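Local coordinates for ferredoxin component of dioxygenase (Sphingobium yanoikuyae, PDB 2I7F), which carries a Rieske-type [2Fe-2S] cluster and probably passes electrons to the terminal oxygenase of the biphenyl 2,3-dioxygenase system, at residues 5-10 and 27-32. Numbering follows the deposited sequence.
Sequences LRLCQV and PALAVY. With SO4 (sulfate ion), chain C.
L7 meets L29 with both of its methyl branches and V31 with CD1 alone. Its CD2 lies 3.6 Å from L29 CD1, and its CD1 is nearly as close to that same methyl, so L29 CD1 rests against the forked end of L7, the two side chains running at about a right angle to each other. L7 CD1 also approaches V31 CG2 at 4.3 Å, a looser touch. With CG beside the backbone N (chi1 -53°) and the chain extended beyond it, L7 holds this fork out toward strand 29-34.

The two strands are not sheet neighbours: 4-9 is an edge strand of the six-stranded antiparallel sheet of the Rieske fold, three strands lie between it and 29-34 in the sheet order, and the sheet curls until their inner faces meet. The axes of these short segments come no nearer than 8.8 Å, at 52° to each other, so only side chains bridge the gap. V40 and I101 also pack on L7, while Y90 lies against L29.

L7 and C8 form a classic beta bulge opposite V99, with a helix-like backbone at L7, and this turns both side chains to the same face. C8 SG therefore sits over the fork of V31, 4.0 Å from V31 CG1 and 4.1 Å from V31 CG2.

Past C8 the chain meets a sulfate, probably from the crystallisation liquor. Q9 N donates to sulfate O2 at 2.7 Å with an N-H...O angle of 162°, and the extended side chain brings Q9 NE2 to O3; S12 OG binds the same ion.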
loop_
_atom_site.group_PDB
_atom_site.type_symbol
_atom_site.label_atom_id
_atom_site.label_comp_id
_atom_site.label_asym_id
_atom_site.label_seq_id
_atom_site.Cartn_x
_atom_site.Cartn_y
_atom_site.Cartn_z
ATOM N N LEU A 5 -8.366 10.210 8.304
ATOM C CA LEU A 5 -9.259 9.493 7.402
ATOM C C LEU A 5 -9.186 8.032 7.749
ATOM O O LEU A 5 -8.101 7.493 7.766
ATOM C CB LEU A 5 -8.798 9.638 5.943
ATOM C CG LEU A 5 -8.861 11.013 5.296
ATOM C CD1 LEU A 5 -8.331 10.996 3.846
ATOM C CD2 LEU A 5 -10.299 11.471 5.395
ATOM N N ARG A 6 -10.322 7.395 8.035
ATOM C CA ARG A 6 -10.362 5.937 8.199
ATOM C C ARG A 6 -10.308 5.204 6.844
ATOM O O ARG A 6 -11.076 5.522 5.941
ATOM C CB ARG A 6 -11.616 5.524 8.959
ATOM C CG ARG A 6 -11.570 5.973 10.379
ATOM C CD ARG A 6 -12.808 5.645 11.162
ATOM N NE ARG A 6 -13.923 6.349 10.594
ATOM C CZ ARG A 6 -15.150 6.356 11.093
ATOM N NH1 ARG A 6 -15.439 5.674 12.194
ATOM N NH2 ARG A 6 -16.076 7.083 10.488
ATOM N N LEU A 7 -9.421 4.218 6.718
ATOM C CA LEU A 7 -9.289 3.436 5.477
ATOM C C LEU A 7 -10.013 2.093 5.538
ATOM O O LEU A 7 -10.783 1.764 4.638
ATOM C CB LEU A 7 -7.806 3.257 5.061
ATOM C CG LEU A 7 -7.028 4.564 4.971
ATOM C CD1 LEU A 7 -5.543 4.328 4.546
ATOM C CD2 LEU A 7 -7.733 5.556 4.031
ATOM N N CYS A 8 -9.820 1.360 6.633
ATOM C CA CYS A 8 -10.323 0.005 6.767
ATOM C C CYS A 8 -9.982 -0.451 8.154
ATOM O O CYS A 8 -9.136 0.147 8.812
ATOM C CB CYS A 8 -9.708 -0.944 5.706
ATOM S SG CYS A 8 -7.919 -1.314 5.804
ATOM N N GLN A 9 -10.640 -1.509 8.617
ATOM C CA GLN A 9 -10.343 -2.048 9.928
ATOM C C GLN A 9 -9.002 -2.781 9.879
ATOM O O GLN A 9 -8.683 -3.438 8.901
ATOM C CB GLN A 9 -11.442 -2.997 10.361
ATOM C CG GLN A 9 -12.709 -2.283 10.718
ATOM C CD GLN A 9 -13.839 -3.257 10.801
ATOM O OE1 GLN A 9 -14.178 -3.724 11.889
ATOM N NE2 GLN A 9 -14.378 -3.641 9.659
ATOM N N VAL A 10 -8.217 -2.626 10.934
ATOM C CA VAL A 10 -6.940 -3.338 11.083
ATOM C C VAL A 10 -7.141 -4.866 10.906
ATOM O O VAL A 10 -6.347 -5.559 10.260
ATOM C CB VAL A 10 -6.308 -3.076 12.499
ATOM C CG1 VAL A 10 -4.997 -3.876 12.688
ATOM C CG2 VAL A 10 -5.984 -1.615 12.734
ATOM N N PRO A 27 -6.124 9.320 -4.051
ATOM C CA PRO A 27 -5.818 8.331 -5.058
ATOM C C PRO A 27 -6.061 6.941 -4.515
ATOM O O PRO A 27 -6.025 6.747 -3.319
ATOM C CB PRO A 27 -4.323 8.557 -5.373
ATOM C CG PRO A 27 -3.840 9.603 -4.478
ATOM C CD PRO A 27 -4.957 10.152 -3.688
ATOM N N ALA A 28 -6.299 5.970 -5.374
ATOM C CA ALA A 28 -6.468 4.601 -4.901
ATOM C C ALA A 28 -5.333 4.298 -3.921
ATOM O O ALA A 28 -4.183 4.678 -4.183
ATOM C CB ALA A 28 -6.470 3.603 -6.057
ATOM N N LEU A 29 -5.659 3.621 -2.808
ATOM C CA LEU A 29 -4.713 3.310 -1.725
ATOM C C LEU A 29 -4.610 1.814 -1.512
ATOM O O LEU A 29 -5.535 1.098 -1.808
ATOM C CB LEU A 29 -5.147 3.957 -0.422
ATOM C CG LEU A 29 -5.237 5.502 -0.367
ATOM C CD1 LEU A 29 -5.925 5.882 0.940
ATOM C CD2 LEU A 29 -3.884 6.158 -0.504
ATOM N N ALA A 30 -3.444 1.370 -1.053
ATOM C CA ALA A 30 -3.149 -0.014 -0.793
ATOM C C ALA A 30 -2.769 -0.073 0.660
ATOM O O ALA A 30 -1.941 0.675 1.107
ATOM C CB ALA A 30 -2.032 -0.499 -1.643
ATOM N N VAL A 31 -3.368 -1.008 1.388
ATOM C CA VAL A 31 -3.046 -1.234 2.793
ATOM C C VAL A 31 -2.429 -2.633 2.986
ATOM O O VAL A 31 -2.960 -3.635 2.501
ATOM C CB VAL A 31 -4.308 -1.079 3.666
ATOM C CG1 VAL A 31 -3.950 -1.136 5.163
ATOM C CG2 VAL A 31 -5.013 0.210 3.325
ATOM N N TYR A 32 -1.295 -2.676 3.703
ATOM C CA TYR A 32 -0.521 -3.873 3.908
ATOM C C TYR A 32 -0.263 -4.155 5.375
ATOM O O TYR A 32 -0.153 -3.239 6.187
ATOM C CB TYR A 32 0.840 -3.784 3.246
ATOM C CG TYR A 32 0.893 -3.194 1.881
ATOM C CD1 TYR A 32 0.828 -1.814 1.713
ATOM C CD2 TYR A 32 1.094 -3.977 0.752
ATOM C CE1 TYR A 32 0.934 -1.246 0.506
ATOM C CE2 TYR A 32 1.203 -3.369 -0.525
ATOM C CZ TYR A 32 1.134 -2.013 -0.628
ATOM O OH TYR A 32 1.226 -1.351 -1.861
HETATM S S SO4 C . -13.405 -2.618 6.352
HETATM O O1 SO4 C . -13.368 -1.234 5.860
HETATM O O2 SO4 C . -12.180 -3.030 7.031
HETATM O O3 SO4 C . -14.537 -2.761 7.282
HETATM O O4 SO4 C . -13.595 -3.516 5.198
#